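Local atomic coordinates of pyridoxamine 5-phosphate-dependent dehydrase (Escherichia coli, PDB entry 3B8X), a protein that removes the C3'-hydroxyl group from GDP-4-keto-6-deoxy-D-mannose by a combined transamination and deoxygenation, a step in making L-colitose for the O-antigen. Residues S10-D15 with N373-L378; K19-V24 with L254-A259; K37-Q42 with A52-S57; N190-M195 with E263-L268. The protein carries 1 engineered substitution. All coordinates share one frame; numbering follows the deposited sequence.

Interaction 1 of 4, residues S10-D15 with N373-L378. With NA (sodium ion), chain K.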
# COMPACT_ATOMS: atom_id res chain seq x y z
N SER B 10 6.70 7.91 -22.37
CA SER B 10 8.07 7.55 -22.72
C SER B 10 8.92 7.75 -21.46
O SER B 10 8.42 8.18 -20.41
CB SER B 10 8.57 8.32 -23.94
OG SER B 10 8.40 9.73 -23.82
N SER B 11 10.18 7.35 -21.51
CA SER B 11 11.04 7.50 -20.33
C SER B 11 11.32 8.98 -20.05
O SER B 11 11.59 9.74 -20.99
CB SER B 11 12.38 6.77 -20.53
OG SER B 11 13.21 6.88 -19.39
N THR B 12 11.32 9.36 -18.77
CA THR B 12 11.64 10.73 -18.35
C THR B 12 13.00 10.73 -17.66
O THR B 12 13.42 11.74 -17.11
CB THR B 12 10.63 11.21 -17.31
OG1 THR B 12 10.65 10.28 -16.22
CG2 THR B 12 9.28 11.23 -17.93
N TRP B 13 13.71 9.60 -17.70
CA TRP B 13 14.99 9.46 -17.06
C TRP B 13 16.16 9.59 -18.00
O TRP B 13 16.07 9.25 -19.20
CB TRP B 13 15.15 8.07 -16.46
CG TRP B 13 14.22 7.69 -15.36
CD1 TRP B 13 13.25 8.46 -14.79
CD2 TRP B 13 14.27 6.48 -14.60
NE1 TRP B 13 12.66 7.78 -13.75
CE2 TRP B 13 13.26 6.55 -13.63
CE3 TRP B 13 15.08 5.34 -14.66
CZ2 TRP B 13 12.97 5.46 -12.78
CZ3 TRP B 13 14.83 4.28 -13.79
CH2 TRP B 13 13.76 4.35 -12.86
N ASP B 14 17.26 10.03 -17.41
CA ASP B 14 18.55 10.10 -18.07
C ASP B 14 19.60 9.53 -17.15
O ASP B 14 19.28 8.85 -16.16
CB ASP B 14 18.96 11.44 -18.73
CG ASP B 14 19.13 12.61 -17.77
OD1 ASP B 14 19.18 12.41 -16.54
OD2 ASP B 14 19.19 13.77 -18.26
N ASP B 15 20.85 9.77 -17.49
CA ASP B 15 21.92 9.25 -16.68
C ASP B 15 21.72 9.64 -15.22
O ASP B 15 22.11 8.88 -14.34
CB ASP B 15 23.29 9.74 -17.19
CG ASP B 15 23.44 11.28 -17.12
OD1 ASP B 15 23.00 11.99 -18.07
OD2 ASP B 15 24.02 11.79 -16.13
N ASN B 373 0.39 12.80 -23.97
CA ASN B 373 1.25 14.00 -24.07
C ASN B 373 2.57 13.59 -23.38
O ASN B 373 2.58 12.76 -22.47
CB ASN B 373 0.62 15.26 -23.46
CG ASN B 373 1.41 16.53 -23.81
OD1 ASN B 373 2.31 16.51 -24.65
ND2 ASN B 373 1.08 17.64 -23.14
N HIS B 374 3.70 14.11 -23.81
CA HIS B 374 4.98 13.75 -23.21
C HIS B 374 5.81 14.99 -22.92
O HIS B 374 5.52 16.07 -23.43
CB HIS B 374 5.85 12.85 -24.18
CG HIS B 374 5.16 11.62 -24.68
ND1 HIS B 374 5.81 10.41 -24.79
CD2 HIS B 374 3.90 11.41 -25.14
CE1 HIS B 374 4.98 9.51 -25.29
NE2 HIS B 374 3.83 10.10 -25.55
N GLN B 375 6.90 14.81 -22.18
CA GLN B 375 7.83 15.89 -21.84
C GLN B 375 8.85 16.12 -22.94
O GLN B 375 9.85 16.77 -22.74
CB GLN B 375 8.57 15.54 -20.55
CG GLN B 375 9.62 14.41 -20.66
CD GLN B 375 9.10 13.02 -21.12
OE1 GLN B 375 7.95 12.64 -20.90
NE2 GLN B 375 9.99 12.26 -21.75
N ILE B 376 8.61 15.50 -24.09
CA ILE B 376 9.42 15.60 -25.31
C ILE B 376 8.50 16.17 -26.41
O ILE B 376 7.32 15.83 -26.43
CB ILE B 376 9.84 14.14 -25.76
CG1 ILE B 376 10.65 13.43 -24.68
CG2 ILE B 376 10.66 14.15 -27.03
CD1 ILE B 376 10.20 12.01 -24.47
N GLU B 377 8.99 17.01 -27.31
CA GLU B 377 8.13 17.57 -28.37
C GLU B 377 7.44 16.46 -29.13
O GLU B 377 8.05 15.42 -29.37
CB GLU B 377 8.88 18.49 -29.35
CG GLU B 377 9.96 17.79 -30.20
CD GLU B 377 9.48 17.27 -31.55
OE1 GLU B 377 8.30 17.44 -31.92
OE2 GLU B 377 10.28 16.63 -32.25
N LEU B 378 6.21 16.73 -29.56
CA LEU B 378 5.41 15.75 -30.28
C LEU B 378 4.87 16.33 -31.60
O LEU B 378 3.79 15.92 -32.06
CB LEU B 378 4.22 15.37 -29.37
CG LEU B 378 4.52 14.35 -28.26
CD1 LEU B 378 3.38 14.22 -27.25
CD2 LEU B 378 4.81 13.01 -28.89
NA NA K . 1.95 10.54 -21.20
O HOH W 1 6.38 10.47 -21.20
O HOH W 2 -0.41 10.91 -21.55
O HOH W 3 1.36 11.76 -19.05
O HOH W 4 0.33 8.79 -19.61
O HOH W 5 4.04 10.53 -20.20
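H374 meets S10 at the edge of its imidazole ring rather than over a face: CB of the serine lies in the ring plane and OG close to it. S10 OG and H374 ND1 share a hydrogen bond of 2.8 Å in which either could be the donor. H374 NE2 is hydrogen-bonded to P7 O, so both ring nitrogens are engaged and the ring's rotation is fixed. The serine oxygen reaches ND1 because chi1 of 52° places it between the backbone N and the carbonyl carbon. The second flat group is the amide of Q375, whose side chain is bent at chi2 (-60°). A water (water 1) links the segments here: it accepts from S10 N at 2.8 Å and lies 2.7 Å from Q375 OE1, to which it can donate. T12 crosses the glutamine at about a right angle, and T12 CG2 is 3.5 Å from Q375 OE1. The T12 hydroxyl is hydrogen-bonded to Q264. An ST turn shapes the first loop, where W13 N donates to S11 OG at 3.2 Å. In the other loop N373 O binds a sodium ion at 2.6 Å, together with L8 O and four waters. Both segments are connectors. Segment 10-15 leads into helix 15-27, segment 373-378 joins strand 368-372 to helix 379-388, and T12 and Q375 both rest on F271 of helix 255-286.

Interaction 2 of 4, residues K19-V24 with L254-A259; sequences KAIQSV and LEMSGA
V24 carries the contact by sending its two methyls to different neighbours. V24 CG1, anti to the backbone N (chi1 178°), lies 3.9 Å from M256 CG and also touches the aliphatic part of E255, whereas V24 CG2 is 3.7 Å from A259 CB. One turn back, A20 CB meets A259 CB at 3.8 Å, which leaves A259 wedged between two residues of the facing helix. I21 completes the first shell: its CG2 is 4.1 Å from M256 CE, where the extended methionine passes it at about a right angle. Two alanines at the closest point let the axes of helices 19-24 and 255-259 come within 8.7 Å, running at 143° to each other and so roughly antiparallel. Farther out, the carboxylate of E255 is turned away from V24 and accepts from the backbone N atoms of G33, Y35 and V36, tying the start of helix 255-286 to the start of helix 34-47. Y35 covers V24 and A259. Toward the dimer interface I21 packs on L25 of the second subunit, and M256 on M256 of that subunit. What joins the two helices is therefore a buried, apolar fit of methyl groups, one that depends on complementary shape while the polar bonds are made around its margin.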
# COMPACT_ATOMS: atom_id res chain seq x y z
N LYS B 19 22.21 7.37 -11.98
CA LYS B 19 23.26 7.72 -11.04
C LYS B 19 22.69 7.76 -9.62
O LYS B 19 23.36 7.43 -8.64
CB LYS B 19 23.90 9.08 -11.40
CG LYS B 19 25.10 8.96 -12.36
CD LYS B 19 25.18 10.11 -13.35
CE LYS B 19 25.82 9.66 -14.66
NZ LYS B 19 27.15 10.29 -14.91
N ALA B 20 21.45 8.23 -9.50
CA ALA B 20 20.78 8.26 -8.21
C ALA B 20 20.62 6.83 -7.69
O ALA B 20 20.89 6.55 -6.53
CB ALA B 20 19.40 8.98 -8.32
N ILE B 21 20.10 5.93 -8.53
CA ILE B 21 19.91 4.55 -8.13
C ILE B 21 21.23 3.92 -7.71
O ILE B 21 21.32 3.24 -6.70
CB ILE B 21 19.29 3.73 -9.25
CG1 ILE B 21 17.87 4.27 -9.52
CG2 ILE B 21 19.34 2.24 -8.93
CD1 ILE B 21 17.18 3.72 -10.78
N GLN B 22 22.27 4.21 -8.48
CA GLN B 22 23.59 3.71 -8.14
C GLN B 22 24.00 4.16 -6.75
O GLN B 22 24.60 3.40 -5.97
CB GLN B 22 24.62 4.19 -9.17
CG GLN B 22 25.93 3.44 -9.04
CD GLN B 22 25.75 1.91 -9.02
OE1 GLN B 22 25.20 1.32 -9.96
NE2 GLN B 22 26.26 1.26 -7.97
N SER B 23 23.72 5.42 -6.45
CA SER B 23 24.04 5.96 -5.15
C SER B 23 23.30 5.23 -4.04
O SER B 23 23.87 5.02 -2.97
CB SER B 23 23.80 7.47 -5.10
OG SER B 23 23.56 7.97 -6.40
N VAL B 24 22.04 4.84 -4.25
CA VAL B 24 21.36 4.08 -3.21
C VAL B 24 22.00 2.68 -3.11
O VAL B 24 22.29 2.16 -2.03
CB VAL B 24 19.86 3.94 -3.49
CG1 VAL B 24 19.16 3.06 -2.41
CG2 VAL B 24 19.26 5.29 -3.59
N LEU B 254 10.19 3.29 -1.54
CA LEU B 254 11.56 2.77 -1.44
C LEU B 254 12.56 3.92 -1.45
O LEU B 254 12.29 4.97 -2.03
CB LEU B 254 11.84 1.85 -2.61
CG LEU B 254 11.05 0.54 -2.49
CD1 LEU B 254 11.29 -0.32 -3.70
CD2 LEU B 254 11.40 -0.17 -1.21
N GLU B 255 13.74 3.71 -0.87
CA GLU B 255 14.75 4.77 -0.91
C GLU B 255 15.14 5.16 -2.36
O GLU B 255 15.46 6.32 -2.68
CB GLU B 255 15.96 4.33 -0.11
CG GLU B 255 16.93 5.43 0.01
CD GLU B 255 16.61 6.47 1.09
OE1 GLU B 255 15.43 6.86 1.36
OE2 GLU B 255 17.59 6.96 1.67
N MET B 256 15.10 4.18 -3.27
CA MET B 256 15.42 4.43 -4.65
C MET B 256 14.42 5.40 -5.26
O MET B 256 14.80 6.25 -6.07
CB MET B 256 15.36 3.12 -5.44
CG MET B 256 16.66 2.35 -5.38
SD MET B 256 16.25 0.87 -6.29
CE MET B 256 17.66 -0.19 -6.08
N SER B 257 13.15 5.25 -4.90
CA SER B 257 12.14 6.12 -5.46
C SER B 257 12.38 7.58 -5.08
O SER B 257 12.16 8.49 -5.86
CB SER B 257 10.74 5.70 -5.09
OG SER B 257 10.40 4.54 -5.83
N GLY B 258 12.81 7.80 -3.84
CA GLY B 258 13.08 9.14 -3.36
C GLY B 258 14.32 9.70 -4.09
O GLY B 258 14.33 10.84 -4.51
N ALA B 259 15.32 8.87 -4.35
CA ALA B 259 16.51 9.36 -5.05
C ALA B 259 16.18 9.77 -6.46
O ALA B 259 16.59 10.84 -6.91
CB ALA B 259 17.66 8.35 -5.02

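Interaction 3 of 4, residues K37-Q42 with A52-S57; sequences KQYETQ and AVMVSS. With G4M ([(2R,3S,4R,5R)-5-(2-amino-6-oxo-1,6-dihydro-9H-purin-9-yl)-3,4-dihydroxytetrahydrofuran-2-yl]methyl (2R,3S,4S,5S,6R)-3,4-dihydroxy-5-[({3-hydroxy-2-methyl-5-[(phosphonooxy)methyl]pyridin-4-yl}methyl)amino]-6-methyltetrahydro-2H-pyran-2-yl dihydrogen diphosphate), chain O.
E40 OE2 is gripped by two groups: it accepts from M54 N at 2.9 Å and forms a salt bridge with R215 NH1. The hydrogen bond from the M54 amide is fairly straight (N-H...O 160°) and meets the carboxylate on its anti side, 26° out of its plane. The other oxygen is held through water 6, which donates to E40 OE1 at 2.7 Å and to A52 O at 3.1 Å, so both carboxylate oxygens of this buried side chain are matched. A52 CB comes within 3.3 Å of E40 O, where the two backbones come nearest. The contact sets helix 34-47 beside strand 51-55, an outermost strand of the chain's large mixed sheet, in the fold of the aspartate aminotransferase-like enzymes. V53 and V55 pair through their backbones with I200 and G198, while E40 takes up M54 N. Y39, its CG anti to the backbone N (chi1 177°), lies across M54 at about a right angle in a Met-aromatic contact: M54 SD stands 4.4 Å from the ring centroid, approaching obliquely. Beyond the strand, S57 sits at the N-cap of helix 58-68, and its CB is 3.4 Å from OP1, a phosphate oxygen of the bound cofactor-sugar adduct.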
# COMPACT_ATOMS: atom_id res chain seq x y z
N LYS B 37 13.51 11.64 2.59
CA LYS B 37 13.38 12.83 3.40
C LYS B 37 13.73 14.05 2.56
O LYS B 37 13.02 15.04 2.58
CB LYS B 37 14.31 12.73 4.63
CG LYS B 37 13.87 11.76 5.70
CD LYS B 37 13.96 12.41 7.09
CE LYS B 37 15.29 12.12 7.77
NZ LYS B 37 16.34 13.16 7.48
N GLN B 38 14.86 13.97 1.87
CA GLN B 38 15.34 15.05 1.03
C GLN B 38 14.30 15.35 -0.05
O GLN B 38 13.95 16.51 -0.36
CB GLN B 38 16.60 14.55 0.34
CG GLN B 38 17.52 15.60 -0.21
CD GLN B 38 18.83 14.98 -0.67
OE1 GLN B 38 19.22 15.10 -1.85
NE2 GLN B 38 19.51 14.27 0.25
N TYR B 39 13.84 14.29 -0.71
CA TYR B 39 12.82 14.47 -1.74
C TYR B 39 11.57 15.20 -1.18
O TYR B 39 10.97 16.05 -1.84
CB TYR B 39 12.38 13.07 -2.16
CG TYR B 39 11.27 13.08 -3.16
CD1 TYR B 39 11.49 13.47 -4.47
CD2 TYR B 39 10.01 12.64 -2.82
CE1 TYR B 39 10.45 13.45 -5.42
CE2 TYR B 39 8.98 12.61 -3.75
CZ TYR B 39 9.21 12.98 -5.06
OH TYR B 39 8.17 12.91 -5.96
N GLU B 40 11.15 14.86 0.02
CA GLU B 40 9.95 15.48 0.57
C GLU B 40 10.21 16.97 0.76
O GLU B 40 9.35 17.82 0.52
CB GLU B 40 9.56 14.80 1.88
CG GLU B 40 9.00 13.35 1.66
CD GLU B 40 8.90 12.49 2.95
OE1 GLU B 40 9.51 12.87 3.96
OE2 GLU B 40 8.20 11.44 3.01
N THR B 41 11.42 17.28 1.21
CA THR B 41 11.80 18.66 1.46
C THR B 41 11.73 19.42 0.14
O THR B 41 11.11 20.48 0.03
CB THR B 41 13.22 18.70 2.01
OG1 THR B 41 13.21 18.19 3.35
CG2 THR B 41 13.80 20.11 1.97
N GLN B 42 12.31 18.83 -0.90
CA GLN B 42 12.28 19.48 -2.21
C GLN B 42 10.85 19.56 -2.78
O GLN B 42 10.49 20.52 -3.47
CB GLN B 42 13.22 18.75 -3.19
CG GLN B 42 14.20 19.62 -3.91
CD GLN B 42 14.45 20.94 -3.21
OE1 GLN B 42 15.06 20.99 -2.13
NE2 GLN B 42 13.99 22.03 -3.83
N ALA B 52 5.45 17.70 3.00
CA ALA B 52 5.25 16.67 1.98
C ALA B 52 5.56 15.30 2.60
O ALA B 52 6.50 15.17 3.41
CB ALA B 52 6.17 16.92 0.78
N VAL B 53 4.71 14.31 2.29
CA VAL B 53 4.91 12.93 2.78
C VAL B 53 4.85 12.00 1.58
O VAL B 53 3.78 11.82 1.03
CB VAL B 53 3.87 12.40 3.77
CG1 VAL B 53 4.22 10.96 4.13
CG2 VAL B 53 3.81 13.24 5.07
N MET B 54 5.98 11.40 1.22
CA MET B 54 6.04 10.45 0.11
C MET B 54 5.56 9.05 0.49
O MET B 54 5.85 8.58 1.58
CB MET B 54 7.46 10.28 -0.36
CG MET B 54 7.53 9.52 -1.72
SD MET B 54 9.27 9.21 -2.17
CE MET B 54 9.19 8.74 -3.92
N VAL B 55 4.80 8.43 -0.39
CA VAL B 55 4.22 7.12 -0.10
C VAL B 55 4.38 6.23 -1.31
O VAL B 55 4.88 6.63 -2.35
CB VAL B 55 2.72 7.19 0.33
CG1 VAL B 55 2.61 7.80 1.74
CG2 VAL B 55 1.92 7.99 -0.65
N SER B 56 3.99 4.99 -1.14
CA SER B 56 4.19 4.03 -2.19
C SER B 56 3.55 4.32 -3.55
O SER B 56 4.06 3.84 -4.54
CB SER B 56 3.86 2.63 -1.66
OG SER B 56 2.44 2.47 -1.45
N SER B 57 2.42 5.04 -3.63
CA SER B 57 1.78 5.34 -4.93
C SER B 57 0.77 6.46 -4.70
O SER B 57 0.51 6.86 -3.56
CB SER B 57 1.04 4.12 -5.53
OG SER B 57 0.02 3.70 -4.64
OP3 G4M O . -1.24 5.13 -10.25
PL G4M O . -1.17 5.75 -8.79
OP1 G4M O . -1.57 4.70 -7.63
OP2 G4M O . 0.32 6.29 -8.53
OP4 G4M O . -2.11 7.08 -8.75
C5B G4M O . -3.45 6.66 -8.68
C5L G4M O . -4.29 7.76 -9.19
C6L G4M O . -5.01 8.54 -8.29
N1L G4M O . -5.81 9.48 -8.74
C2L G4M O . -5.96 9.75 -10.02
C2A G4M O . -6.94 10.82 -10.46
C3L G4M O . -5.25 9.07 -11.00
O3L G4M O . -5.50 9.35 -12.30
C4L G4M O . -4.34 8.05 -10.56
C4A G4M O . -3.60 7.29 -11.47
N4A G4M O . -3.78 7.45 -12.75
C4G G4M O . -2.94 6.75 -13.66
C5G G4M O . -3.68 6.39 -14.93
C6G G4M O . -4.39 7.61 -15.50
O5G G4M O . -2.60 6.06 -15.80
C3G G4M O . -2.42 5.44 -13.06
O3G G4M O . -1.06 5.64 -12.71
C2G G4M O . -2.48 4.31 -14.13
O2G G4M O . -1.68 3.18 -13.77
C1G G4M O . -2.00 4.82 -15.47
O1G G4M O . -2.53 3.93 -16.44
P2 G4M O . -1.65 3.54 -17.70
O3P G4M O . -1.02 4.87 -18.36
O4P G4M O . -2.64 2.92 -18.82
OPP G4M O . -0.55 2.53 -17.08
P G4M O . 0.31 1.75 -18.19
O1P G4M O . -0.46 0.93 -19.35
O2P G4M O . 1.09 0.73 -17.25
O5' G4M O . 1.48 2.68 -18.70
C5' G4M O . 1.09 3.42 -19.84
C4' G4M O . 2.16 3.23 -20.89
O4' G4M O . 3.48 3.29 -20.26
C3' G4M O . 2.05 1.81 -21.51
O3' G4M O . 2.49 1.93 -22.86
C2' G4M O . 3.02 0.97 -20.66
O2' G4M O . 3.54 -0.09 -21.46
C1' G4M O . 4.12 2.00 -20.41
N9 G4M O . 4.90 1.68 -19.22
C8 G4M O . 4.45 1.68 -17.94
N7 G4M O . 5.46 1.38 -17.14
C4 G4M O . 6.25 1.39 -19.21
C5 G4M O . 6.61 1.20 -17.86
C6 G4M O . 7.99 0.90 -17.55
O6 G4M O . 8.39 0.72 -16.41
N3 G4M O . 7.17 1.28 -20.17
C2 G4M O . 8.42 0.98 -19.87
N1 G4M O . 8.85 0.79 -18.58
N2 G4M O . 9.33 0.85 -20.87
O HOH W 6 8.83 15.04 5.38

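Interaction 4 of 4, residues N190-M195 with E263-L268; sequences NHIATM and EQLKKL. Engineered in segment 190-195: N190 (natural residue His).
The side chains of I192 and Q264 lie beside each other and point in opposite senses, with their CB atoms 3.8 Å apart. The glutamine bends at chi2 so that Q264 OE1 accepts from A193 N at 2.9 Å. That bond is fairly straight (N-H...O 158°), and the donor is tilted only 16° from the plane of the amide carbonyl. OE1 has a second partner in T12, and NE2 donates to E17 OE2, so both ends of the amide are held and its flip is defined. The isoleucine branches the other way. Its chi1 of 66° puts CG1 between the backbone N and the carbonyl carbon, which carries I192 CD1 to 4.1 Å from L265 CD2 and leaves I192 CG2 3.8 Å from L268 CD1. Both leucines cross it at an angle, and Y39 of helix 34-47 packs on I192 and L265 as well. H191 touches the rim of the contact, its CB 4.4 Å from L268 CD1, while its NE2 donates to S302 O. Before it stands N190, an engineered substitution for histidine, whose OD1 accepts from H191 N at 2.9 Å. The seating of this loop on helix 255-286 thus combines apolar packing of I192 on the two leucines with one polar bond, in which the Q264 amide oxygen satisfies the buried A193 N-H in a loop without regular secondary structure.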
# COMPACT_ATOMS: atom_id res chain seq x y z
N ASN B 190 3.29 9.27 -15.74
CA ASN B 190 2.90 10.54 -15.17
C ASN B 190 3.88 11.67 -15.45
O ASN B 190 4.77 11.52 -16.23
CB ASN B 190 2.71 10.38 -13.67
CG ASN B 190 1.49 11.04 -13.20
OD1 ASN B 190 1.09 12.05 -13.77
ND2 ASN B 190 0.86 10.48 -12.20
N HIS B 191 3.66 12.83 -14.82
CA HIS B 191 4.53 13.98 -15.03
C HIS B 191 5.98 13.69 -14.68
O HIS B 191 6.88 14.13 -15.36
CB HIS B 191 4.01 15.21 -14.28
CG HIS B 191 2.82 15.80 -14.95
ND1 HIS B 191 1.53 15.41 -14.65
CD2 HIS B 191 2.73 16.62 -16.02
CE1 HIS B 191 0.69 16.04 -15.46
NE2 HIS B 191 1.40 16.74 -16.32
N ILE B 192 6.19 13.00 -13.58
CA ILE B 192 7.53 12.55 -13.16
C ILE B 192 7.36 11.07 -12.82
O ILE B 192 6.23 10.62 -12.58
CB ILE B 192 8.13 13.33 -11.94
CG1 ILE B 192 7.35 13.09 -10.64
CG2 ILE B 192 8.27 14.78 -12.29
CD1 ILE B 192 8.06 13.64 -9.37
N ALA B 193 8.46 10.32 -12.79
CA ALA B 193 8.33 8.89 -12.56
C ALA B 193 9.41 8.30 -11.67
O ALA B 193 10.58 8.51 -11.90
CB ALA B 193 8.31 8.19 -13.91
N THR B 194 9.01 7.58 -10.63
CA THR B 194 9.95 7.00 -9.68
C THR B 194 9.64 5.51 -9.58
O THR B 194 9.72 4.90 -8.52
CB THR B 194 9.74 7.66 -8.30
OG1 THR B 194 8.38 7.44 -7.87
CG2 THR B 194 9.94 9.14 -8.41
N MET B 195 9.27 4.92 -10.70
CA MET B 195 8.84 3.51 -10.78
C MET B 195 7.38 3.45 -10.30
O MET B 195 6.49 3.21 -11.11
CB MET B 195 9.81 2.57 -10.03
CG MET B 195 11.23 2.75 -10.53
SD MET B 195 12.37 1.47 -9.96
CE MET B 195 12.69 2.04 -8.39
N GLU B 263 15.85 13.89 -8.71
CA GLU B 263 16.42 14.19 -10.01
C GLU B 263 15.27 14.68 -10.84
O GLU B 263 15.42 15.67 -11.53
CB GLU B 263 17.06 12.94 -10.63
CG GLU B 263 18.33 12.47 -9.94
CD GLU B 263 19.32 13.60 -9.61
OE1 GLU B 263 19.37 14.64 -10.30
OE2 GLU B 263 20.10 13.41 -8.65
N GLN B 264 14.14 13.99 -10.75
CA GLN B 264 12.93 14.32 -11.52
C GLN B 264 12.41 15.73 -11.23
O GLN B 264 12.04 16.45 -12.15
CB GLN B 264 11.83 13.26 -11.25
CG GLN B 264 12.12 11.87 -11.85
CD GLN B 264 11.96 11.81 -13.37
OE1 GLN B 264 10.86 11.59 -13.87
NE2 GLN B 264 13.07 11.98 -14.10
N LEU B 265 12.39 16.13 -9.97
CA LEU B 265 11.92 17.46 -9.58
C LEU B 265 12.76 18.53 -10.28
O LEU B 265 12.25 19.59 -10.63
CB LEU B 265 11.94 17.66 -8.05
CG LEU B 265 10.92 16.83 -7.24
CD1 LEU B 265 10.94 17.07 -5.76
CD2 LEU B 265 9.49 17.11 -7.68
N LYS B 266 14.04 18.28 -10.50
CA LYS B 266 14.79 19.31 -11.17
C LYS B 266 14.38 19.46 -12.62
O LYS B 266 14.45 20.56 -13.18
CB LYS B 266 16.27 19.03 -11.08
CG LYS B 266 16.70 18.69 -9.68
CD LYS B 266 18.11 18.18 -9.71
CE LYS B 266 18.82 18.45 -8.42
NZ LYS B 266 20.18 17.88 -8.40
N LYS B 267 13.93 18.38 -13.23
CA LYS B 267 13.58 18.46 -14.64
C LYS B 267 12.15 18.94 -14.86
O LYS B 267 11.79 19.37 -15.96
CB LYS B 267 13.74 17.09 -15.30
CG LYS B 267 15.19 16.70 -15.67
CD LYS B 267 15.34 15.19 -15.77
CE LYS B 267 16.76 14.72 -16.13
NZ LYS B 267 17.14 13.74 -15.16
N LEU B 268 11.32 18.81 -13.83
CA LEU B 268 9.90 19.14 -13.96
C LEU B 268 9.51 20.40 -14.75
O LEU B 268 8.60 20.39 -15.58
CB LEU B 268 9.23 19.09 -12.60
CG LEU B 268 7.74 19.40 -12.58
CD1 LEU B 268 7.02 18.23 -13.17
CD2 LEU B 268 7.35 19.63 -11.14

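Helix 255-286 ties the four contacts together: interactions 2 and 4 use successive parts of it, and interactions 1 and 3 each have side chains resting on it. Interaction 1 is partly buried and joins two loops, relying on a serine-histidine bond and a water, with a sodium ion bound nearby at N373. The other three are buried. Interaction 2 is purely apolar across its helix pair, near the subunit interface, whereas interactions 3 and 4 each combine apolar packing with one side chain that bonds a backbone N-H. S257 OG lies 2.8 Å from T194 O, a probable hydrogen bond linking interactions 2 and 4. Interactions 1 and 4 share polar ties, among them a salt bridge from D14 to K267.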